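Amphoterin-induced protein 1 (Mus musculus, PDB 2XOT) promotes the growth and fasciculation of neurites and may mediate homophilic and heterophilic cell-cell interaction, dimerising through its leucine-rich repeats. Local coordinates at residues S20-C25 with T41-L46; Q35-Y40 with A56-T61; E82-V87 with S109-L114. One frame throughout, in Å; residues are numbered along the deposited sequence.

Contact 1: residues S20-C25 with T41-L46; sequences SNILSC and TALLDL
L23 and L44 meet on the buried face of two neighbouring parallel strands, 22-24 and 43-45, whose axes pass 5.0 Å apart. Here the packing is dense. L44, its CG turned beside the carbonyl carbon (chi1 177°), brings CD1 to 3.8 Å from L23 CB and near C25 SG. T41 crosses L23 at about a right angle and lays its methyl CG2 3.8 Å from L23 CG, while its hydroxyl is hydrogen-bonded to P38 O. Removal of both branches by an alanine here would probably leave P38 O without its hydroxyl partner and open a gap beside the L23 isobutyl group. The backbones are joined by L23 N to L43 O, D45 N to L23 O and C25 N to D45 O. N21 O accepts A42 N in the carbonyl plane at 2.8 Å, and also a weak bond from L43 N. This is the start of a leucine-rich repeat solenoid: strand 22-24 of the N-terminal cap pairs with strand 43-45 of the first repeat, and the C16-C25 disulfide ties the cap. Between the two strands, the face carrying I22, S24, L43 and D45 is more loosely joined. I22 CG2 and L43 CD2 are 4.0 Å apart, side by side, and S24 meets D45 through a water lying 2.7 Å from S24 OG and donating to D45 OD2. D45 OD1 is hydrogen-bonded to S47 OG. Tyrosines of the second subunit cover this face, Y142 on I22, Y120 on S24 and Y92 on L43, consistent with the repeats mediating homodimerization; Y142 also hydrogen-bonds N21 OD1.

Contact 2: residues Q35-Y40 with A56-T61; sequences QSLPSY and AEWTPT
L37 reaches from the 35-40 loop to W58 and T59. CB points toward the 56-61 segment, with T59 OG1 4.3 Å away. The first torsion sets CG anti to the carbonyl carbon and beside the backbone N (chi1 -66°), and there the side chain forks. Branch CD1 does the touching across the contact: it lies 4.0 Å from W58 CZ3, approaching the indole obliquely, and 4.0 Å from T59 CB. Branch CD2 turns to the strand side and lies 4.0 Å from L23 CD1. Both side chains met by CD1 cross the leucine at about a right angle. In leucine-rich repeat terms, the leucine inserts into the hydrophobic core between the N-terminal cap and the returning half of LRR 1, packing on L23 of strand 22-24 and L44 of strand 43-45. The indole is held from its own segment as well, since T59 CG2 sits over the centre of one face, 3.5 Å above the plane. Toward solvent the contact thins: T61 CG2 rests 3.7 Å from L37 O and, more distantly, against S39 CB. No direct hydrogen bond joins the two segments. Instead one water accepts the N-H of L37 at 2.8 Å and lies 3.2 Å from T59 OG1, bridging backbone to hydroxyl.

Contact 3: residues E82-V87 with S109-L114; sequences EAFVPV and SDLQAL
The phenyl ring of F84 is overlapped on one face by the L111 methyl CD1, which stands 4.0 Å from the ring centroid and only 11° off its normal, a CH-pi contact placed over the middle of the ring. The second methyl of L111, CD2, drops to the base of the same side chain, 3.7 Å from F84 CB, and also touches V87 CG2 at 4.2 Å. One methyl thus covers the ring and the other its stem. The leucine CG lies anti to the carbonyl carbon (chi1 -59°), which turns the fork back to F84 although the CB of L111 does not itself point there. Beside this apolar patch the polar groups meet through water. One molecule accepts the F84 N-H at 2.8 Å and also lies within hydrogen-bonding distance of D110 OD2; another donates both to F84 O, at 2.7 Å, and to D110 O, at 3.1 Å. Both backbone polar atoms of F84 are therefore linked to D110 without a direct bond, although the two CA atoms are just 5.8 Å apart. The D110 carboxylate also lies against V85, with OD2 3.5 Å from CG2. Tight turns shape both segments: a type I turn runs from E82 to V85, and L111 centres an inverse gamma turn. A phenylalanine in this returning loop is consistent with the phenylalanine spine of extracellular leucine-rich repeats. No helix takes part: the two loops stack as successive coils of the solenoid, behind the parallel strands, and F84 and L111 both pack on L93 of strand 92-94, which lies between them in the chain.

Overall arrangement
The three contacts follow the solenoid from its N-terminal cap inward. Contact 1 lies among the parallel strands of the sheet, contacts 2 and 3 in the loops behind it. Contacts 1 and 2 have centres 12 Å apart and interlock along the chain; L37 CD1 lies 3.9 Å from L44 CD2. Contacts 2 and 3, with centres 14 Å apart, are joined by a probable hydrogen bond of 2.7 Å from W58 NE1 to A83 O. Contacts 1 and 3 do not touch, their nearest atoms being about 7 Å apart. The glycan's GlcNAc is about 13 Å from the L46 side chain, and the second subunit reaches contacts 1 and 2 but not contact 3.

Contact 1: residues S20-C25 with T41-L46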
loop_
_atom_site.group_PDB
_atom_site.type_symbol
_atom_site.label_atom_id
_atom_site.label_comp_id
_atom_site.label_asym_id
_atom_site.label_seq_id
_atom_site.Cartn_x
_atom_site.Cartn_y
_atom_site.Cartn_z
ATOM N N SER B 20 -11.020 -12.416 -10.070
ATOM C CA SER B 20 -9.816 -13.177 -9.699
ATOM C C SER B 20 -9.649 -13.198 -8.191
ATOM O O SER B 20 -10.460 -13.806 -7.501
ATOM C CB SER B 20 -8.543 -12.724 -10.447
ATOM O OG SER B 20 -8.204 -11.371 -10.206
ATOM N N ASN B 21 -8.627 -12.528 -7.663
ATOM C CA ASN B 21 -8.338 -12.596 -6.220
ATOM C C ASN B 21 -9.090 -11.578 -5.352
ATOM O O ASN B 21 -8.830 -11.477 -4.162
ATOM C CB ASN B 21 -6.821 -12.606 -5.944
ATOM C CG ASN B 21 -6.121 -11.310 -6.302
ATOM O OD1 ASN B 21 -6.743 -10.335 -6.716
ATOM N ND2 ASN B 21 -4.789 -11.282 -6.103
ATOM N N ILE B 22 -10.065 -10.881 -5.924
ATOM C CA ILE B 22 -10.935 -10.000 -5.142
ATOM C C ILE B 22 -12.379 -10.533 -5.001
ATOM O O ILE B 22 -13.042 -10.791 -5.999
ATOM C CB ILE B 22 -11.007 -8.613 -5.794
ATOM C CG1 ILE B 22 -9.631 -7.928 -5.697
ATOM C CG2 ILE B 22 -12.116 -7.747 -5.139
ATOM C CD1 ILE B 22 -9.615 -6.538 -6.271
ATOM N N LEU B 23 -12.862 -10.689 -3.762
ATOM C CA LEU B 23 -14.276 -11.034 -3.537
ATOM C C LEU B 23 -14.959 -9.781 -3.072
ATOM O O LEU B 23 -14.570 -9.221 -2.072
ATOM C CB LEU B 23 -14.458 -12.109 -2.463
ATOM C CG LEU B 23 -13.943 -13.544 -2.648
ATOM C CD1 LEU B 23 -14.937 -14.530 -2.037
ATOM C CD2 LEU B 23 -13.567 -13.908 -4.083
ATOM N N SER B 24 -15.954 -9.327 -3.807
ATOM C CA SER B 24 -16.772 -8.183 -3.383
ATOM C C SER B 24 -18.143 -8.733 -2.978
ATOM O O SER B 24 -18.906 -9.150 -3.841
ATOM C CB SER B 24 -16.897 -7.178 -4.545
ATOM O OG SER B 24 -17.640 -6.006 -4.196
ATOM N N CYS B 25 -18.431 -8.757 -1.671
ATOM C CA CYS B 25 -19.684 -9.315 -1.155
ATOM C C CYS B 25 -20.438 -8.286 -0.272
ATOM O O CYS B 25 -21.039 -8.631 0.756
ATOM C CB CYS B 25 -19.399 -10.596 -0.367
ATOM S SG CYS B 25 -18.094 -11.671 -1.008
ATOM N N THR B 41 -8.121 -15.807 -2.224
ATOM C CA THR B 41 -8.632 -14.455 -1.919
ATOM C C THR B 41 -7.560 -13.524 -1.330
ATOM O O THR B 41 -6.885 -13.866 -0.318
ATOM C CB THR B 41 -9.857 -14.515 -0.983
ATOM O OG1 THR B 41 -10.763 -15.517 -1.456
ATOM C CG2 THR B 41 -10.611 -13.200 -0.947
ATOM N N ALA B 42 -7.399 -12.366 -1.986
ATOM C CA ALA B 42 -6.461 -11.313 -1.571
ATOM C C ALA B 42 -7.178 -10.183 -0.811
ATOM O O ALA B 42 -6.649 -9.670 0.173
ATOM C CB ALA B 42 -5.730 -10.720 -2.807
ATOM N N LEU B 43 -8.356 -9.772 -1.300
ATOM C CA LEU B 43 -9.192 -8.749 -0.642
ATOM C C LEU B 43 -10.586 -9.314 -0.506
ATOM O O LEU B 43 -11.121 -9.897 -1.455
ATOM C CB LEU B 43 -9.222 -7.442 -1.439
ATOM C CG LEU B 43 -9.987 -6.218 -0.907
ATOM C CD1 LEU B 43 -9.196 -4.934 -1.162
ATOM C CD2 LEU B 43 -11.336 -6.065 -1.541
ATOM N N LEU B 44 -11.142 -9.200 0.691
ATOM C CA LEU B 44 -12.495 -9.633 0.971
ATOM C C LEU B 44 -13.294 -8.456 1.504
ATOM O O LEU B 44 -12.987 -7.907 2.593
ATOM C CB LEU B 44 -12.433 -10.795 1.968
ATOM C CG LEU B 44 -13.753 -11.374 2.471
ATOM C CD1 LEU B 44 -14.638 -11.760 1.290
ATOM C CD2 LEU B 44 -13.437 -12.553 3.397
ATOM N N ASP B 45 -14.309 -8.050 0.745
ATOM C CA ASP B 45 -15.165 -6.915 1.121
ATOM C C ASP B 45 -16.535 -7.392 1.552
ATOM O O ASP B 45 -17.323 -7.764 0.692
ATOM C CB ASP B 45 -15.338 -5.955 -0.068
ATOM C CG ASP B 45 -16.155 -4.733 0.280
ATOM O OD1 ASP B 45 -16.545 -4.527 1.451
ATOM O OD2 ASP B 45 -16.405 -3.944 -0.644
ATOM N N LEU B 46 -16.790 -7.370 2.872
ATOM C CA LEU B 46 -18.063 -7.777 3.461
ATOM C C LEU B 46 -18.695 -6.580 4.148
ATOM O O LEU B 46 -19.481 -6.729 5.099
ATOM C CB LEU B 46 -17.848 -8.877 4.477
ATOM C CG LEU B 46 -17.469 -10.231 3.878
ATOM C CD1 LEU B 46 -16.645 -11.035 4.855
ATOM C CD2 LEU B 46 -18.745 -10.968 3.436
HETATM O O HOH W 1 -16.147 -3.827 -3.529
#

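Contact 2: residues Q35-Y40 with A56-T61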
loop_
_atom_site.group_PDB
_atom_site.type_symbol
_atom_site.label_atom_id
_atom_site.label_comp_id
_atom_site.label_asym_id
_atom_site.label_seq_id
_atom_site.Cartn_x
_atom_site.Cartn_y
_atom_site.Cartn_z
ATOM N N GLN B 35 -20.137 -18.924 2.897
ATOM C CA GLN B 35 -19.466 -20.225 3.037
ATOM C C GLN B 35 -18.420 -20.480 1.951
ATOM O O GLN B 35 -18.554 -20.005 0.832
ATOM C CB GLN B 35 -20.510 -21.347 2.980
ATOM C CG GLN B 35 -21.364 -21.486 4.242
ATOM C CD GLN B 35 -22.196 -22.781 4.245
ATOM O OE1 GLN B 35 -23.404 -22.760 3.951
ATOM N NE2 GLN B 35 -21.544 -23.912 4.564
ATOM N N SER B 36 -17.400 -21.267 2.284
ATOM C CA SER B 36 -16.419 -21.764 1.317
ATOM C C SER B 36 -15.709 -20.620 0.601
ATOM O O SER B 36 -15.764 -20.485 -0.631
ATOM C CB SER B 36 -17.063 -22.753 0.314
ATOM O OG SER B 36 -17.271 -24.028 0.921
ATOM N N LEU B 37 -15.035 -19.799 1.398
ATOM C CA LEU B 37 -14.228 -18.695 0.875
ATOM C C LEU B 37 -12.963 -19.247 0.222
ATOM O O LEU B 37 -12.224 -19.996 0.849
ATOM C CB LEU B 37 -13.871 -17.727 1.992
ATOM C CG LEU B 37 -15.038 -16.966 2.630
ATOM C CD1 LEU B 37 -14.559 -16.253 3.906
ATOM C CD2 LEU B 37 -15.702 -15.989 1.626
ATOM N N PRO B 38 -12.708 -18.889 -1.053
ATOM C CA PRO B 38 -11.577 -19.490 -1.755
ATOM C C PRO B 38 -10.219 -19.079 -1.196
ATOM O O PRO B 38 -10.034 -17.948 -0.749
ATOM C CB PRO B 38 -11.746 -19.023 -3.205
ATOM C CG PRO B 38 -12.989 -18.239 -3.258
ATOM C CD PRO B 38 -13.478 -17.962 -1.898
ATOM N N SER B 39 -9.268 -19.999 -1.217
ATOM C CA SER B 39 -7.964 -19.731 -0.616
ATOM C C SER B 39 -7.131 -18.708 -1.384
ATOM O O SER B 39 -6.205 -18.127 -0.821
ATOM C CB SER B 39 -7.174 -21.028 -0.493
ATOM O OG SER B 39 -7.317 -21.760 -1.677
ATOM N N TYR B 40 -7.453 -18.495 -2.657
ATOM C CA TYR B 40 -6.782 -17.463 -3.476
ATOM C C TYR B 40 -7.143 -16.009 -3.110
ATOM O O TYR B 40 -6.520 -15.077 -3.628
ATOM C CB TYR B 40 -7.003 -17.732 -4.982
ATOM C CG TYR B 40 -8.450 -17.739 -5.465
ATOM C CD1 TYR B 40 -9.232 -16.609 -5.389
ATOM C CD2 TYR B 40 -9.011 -18.874 -6.027
ATOM C CE1 TYR B 40 -10.534 -16.602 -5.807
ATOM C CE2 TYR B 40 -10.324 -18.877 -6.465
ATOM C CZ TYR B 40 -11.081 -17.743 -6.356
ATOM O OH TYR B 40 -12.394 -17.710 -6.806
ATOM N N ALA B 56 -14.999 -17.848 15.795
ATOM C CA ALA B 56 -13.775 -18.623 15.612
ATOM C C ALA B 56 -13.621 -19.247 14.218
ATOM O O ALA B 56 -12.520 -19.278 13.663
ATOM C CB ALA B 56 -13.681 -19.726 16.687
ATOM N N GLU B 57 -14.721 -19.755 13.672
ATOM C CA GLU B 57 -14.693 -20.446 12.390
ATOM C C GLU B 57 -15.468 -19.683 11.323
ATOM O O GLU B 57 -16.163 -20.286 10.506
ATOM C CB GLU B 57 -15.293 -21.856 12.544
ATOM C CG GLU B 57 -14.655 -22.716 13.650
ATOM C CD GLU B 57 -13.255 -23.195 13.306
ATOM O OE1 GLU B 57 -12.938 -23.296 12.095
ATOM O OE2 GLU B 57 -12.479 -23.492 14.252
ATOM N N TRP B 58 -15.361 -18.357 11.297
ATOM C CA TRP B 58 -15.940 -17.631 10.176
ATOM C C TRP B 58 -15.386 -18.156 8.828
ATOM O O TRP B 58 -16.074 -18.088 7.827
ATOM C CB TRP B 58 -15.769 -16.100 10.321
ATOM C CG TRP B 58 -14.346 -15.596 10.290
ATOM C CD1 TRP B 58 -13.460 -15.564 11.329
ATOM C CD2 TRP B 58 -13.665 -15.023 9.162
ATOM N NE1 TRP B 58 -12.258 -15.014 10.914
ATOM C CE2 TRP B 58 -12.356 -14.688 9.588
ATOM C CE3 TRP B 58 -14.025 -14.780 7.828
ATOM C CZ2 TRP B 58 -11.419 -14.101 8.729
ATOM C CZ3 TRP B 58 -13.100 -14.208 6.987
ATOM C CH2 TRP B 58 -11.810 -13.869 7.439
ATOM N N THR B 59 -14.166 -18.693 8.803
ATOM C CA THR B 59 -13.621 -19.343 7.598
ATOM C C THR B 59 -12.838 -20.616 7.963
ATOM O O THR B 59 -11.692 -20.553 8.396
ATOM C CB THR B 59 -12.724 -18.376 6.726
ATOM O OG1 THR B 59 -12.100 -19.114 5.666
ATOM C CG2 THR B 59 -11.629 -17.708 7.544
ATOM N N PRO B 60 -13.467 -21.791 7.822
ATOM C CA PRO B 60 -12.709 -23.018 8.064
ATOM C C PRO B 60 -11.494 -23.175 7.146
ATOM O O PRO B 60 -10.513 -23.811 7.536
ATOM C CB PRO B 60 -13.748 -24.122 7.792
ATOM C CG PRO B 60 -15.094 -23.454 8.034
ATOM C CD PRO B 60 -14.889 -22.056 7.527
ATOM N N THR B 61 -11.549 -22.589 5.952
ATOM C CA THR B 61 -10.518 -22.809 4.931
ATOM C C THR B 61 -9.101 -22.372 5.317
ATOM O O THR B 61 -8.174 -23.213 5.277
ATOM C CB THR B 61 -10.919 -22.200 3.566
ATOM O OG1 THR B 61 -11.734 -23.150 2.864
ATOM C CG2 THR B 61 -9.684 -21.863 2.707
HETATM O O HOH W 2 -14.703 -20.102 4.137
#

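Contact 3: residues E82-V87 with S109-L114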
loop_
_atom_site.group_PDB
_atom_site.type_symbol
_atom_site.label_atom_id
_atom_site.label_comp_id
_atom_site.label_asym_id
_atom_site.label_seq_id
_atom_site.Cartn_x
_atom_site.Cartn_y
_atom_site.Cartn_z
ATOM N N GLU B 82 -10.003 -16.180 18.595
ATOM C CA GLU B 82 -9.318 -16.971 17.575
ATOM C C GLU B 82 -9.689 -16.538 16.157
ATOM O O GLU B 82 -9.390 -17.242 15.212
ATOM C CB GLU B 82 -9.711 -18.439 17.718
ATOM C CG GLU B 82 -9.742 -18.951 19.154
ATOM C CD GLU B 82 -8.376 -19.012 19.781
ATOM O OE1 GLU B 82 -7.435 -19.483 19.100
ATOM O OE2 GLU B 82 -8.244 -18.607 20.964
ATOM N N ALA B 83 -10.344 -15.394 16.012
ATOM C CA ALA B 83 -10.898 -14.975 14.728
ATOM C C ALA B 83 -9.823 -14.706 13.669
ATOM O O ALA B 83 -10.093 -14.792 12.481
ATOM C CB ALA B 83 -11.758 -13.755 14.914
ATOM N N PHE B 84 -8.610 -14.399 14.101
ATOM C CA PHE B 84 -7.558 -13.974 13.183
ATOM C C PHE B 84 -6.480 -15.028 12.981
ATOM O O PHE B 84 -5.490 -14.799 12.285
ATOM C CB PHE B 84 -6.997 -12.649 13.669
ATOM C CG PHE B 84 -8.043 -11.572 13.787
ATOM C CD1 PHE B 84 -8.793 -11.193 12.692
ATOM C CD2 PHE B 84 -8.297 -10.954 14.996
ATOM C CE1 PHE B 84 -9.748 -10.204 12.792
ATOM C CE2 PHE B 84 -9.269 -9.968 15.101
ATOM C CZ PHE B 84 -9.991 -9.597 13.995
ATOM N N VAL B 85 -6.694 -16.216 13.552
ATOM C CA VAL B 85 -5.827 -17.365 13.259
ATOM C C VAL B 85 -5.749 -17.749 11.754
ATOM O O VAL B 85 -4.649 -18.071 11.270
ATOM C CB VAL B 85 -6.242 -18.596 14.101
ATOM C CG1 VAL B 85 -5.536 -19.849 13.621
ATOM C CG2 VAL B 85 -5.951 -18.340 15.579
ATOM N N PRO B 86 -6.891 -17.705 11.012
ATOM C CA PRO B 86 -6.870 -18.053 9.591
ATOM C C PRO B 86 -6.301 -17.011 8.624
ATOM O O PRO B 86 -6.067 -17.359 7.446
ATOM C CB PRO B 86 -8.354 -18.278 9.248
ATOM C CG PRO B 86 -9.121 -17.729 10.354
ATOM C CD PRO B 86 -8.237 -17.309 11.450
ATOM N N VAL B 87 -6.089 -15.771 9.088
ATOM C CA VAL B 87 -5.650 -14.658 8.229
ATOM C C VAL B 87 -4.341 -14.055 8.733
ATOM O O VAL B 87 -4.255 -12.851 9.037
ATOM C CB VAL B 87 -6.743 -13.589 8.123
ATOM C CG1 VAL B 87 -7.908 -14.131 7.309
ATOM C CG2 VAL B 87 -7.215 -13.109 9.518
ATOM N N SER B 109 -3.584 -9.721 18.564
ATOM C CA SER B 109 -2.227 -10.251 18.664
ATOM C C SER B 109 -1.858 -11.340 17.661
ATOM O O SER B 109 -0.671 -11.604 17.451
ATOM C CB SER B 109 -1.980 -10.770 20.072
ATOM O OG SER B 109 -1.956 -9.689 20.956
ATOM N N ASP B 110 -2.851 -11.969 17.037
ATOM C CA ASP B 110 -2.561 -12.901 15.937
ATOM C C ASP B 110 -2.219 -12.126 14.633
ATOM O O ASP B 110 -1.725 -12.717 13.680
ATOM C CB ASP B 110 -3.739 -13.854 15.702
ATOM C CG ASP B 110 -3.943 -14.852 16.851
ATOM O OD1 ASP B 110 -2.952 -15.204 17.521
ATOM O OD2 ASP B 110 -5.103 -15.275 17.075
ATOM N N LEU B 111 -2.478 -10.816 14.594
ATOM C CA LEU B 111 -2.228 -10.010 13.361
ATOM C C LEU B 111 -0.868 -9.344 13.383
ATOM O O LEU B 111 -0.744 -8.102 13.485
ATOM C CB LEU B 111 -3.329 -8.963 13.145
ATOM C CG LEU B 111 -4.748 -9.506 13.010
ATOM C CD1 LEU B 111 -5.760 -8.363 13.131
ATOM C CD2 LEU B 111 -4.935 -10.298 11.708
ATOM N N GLN B 112 0.157 -10.178 13.244
ATOM C CA GLN B 112 1.544 -9.722 13.371
ATOM C C GLN B 112 2.124 -9.022 12.135
ATOM O O GLN B 112 3.216 -8.451 12.207
ATOM C CB GLN B 112 2.440 -10.894 13.780
ATOM C CG GLN B 112 2.048 -11.488 15.140
ATOM C CD GLN B 112 3.211 -12.195 15.845
ATOM O OE1 GLN B 112 4.249 -12.453 15.249
ATOM N NE2 GLN B 112 3.033 -12.495 17.125
ATOM N N ALA B 113 1.405 -9.065 11.012
ATOM C CA ALA B 113 1.786 -8.344 9.800
ATOM C C ALA B 113 0.884 -7.151 9.527
ATOM O O ALA B 113 1.086 -6.452 8.537
ATOM C CB ALA B 113 1.769 -9.285 8.596
ATOM N N LEU B 114 -0.092 -6.906 10.403
ATOM C CA LEU B 114 -1.086 -5.843 10.177
ATOM C C LEU B 114 -0.420 -4.474 10.201
ATOM O O LEU B 114 0.381 -4.171 11.108
ATOM C CB LEU B 114 -2.204 -5.873 11.226
ATOM C CG LEU B 114 -3.472 -5.112 10.790
ATOM C CD1 LEU B 114 -4.239 -5.917 9.777
ATOM C CD2 LEU B 114 -4.363 -4.818 11.971
HETATM O O HOH W 3 -7.568 -14.467 16.703
HETATM O O HOH W 4 -2.850 -15.314 12.510
#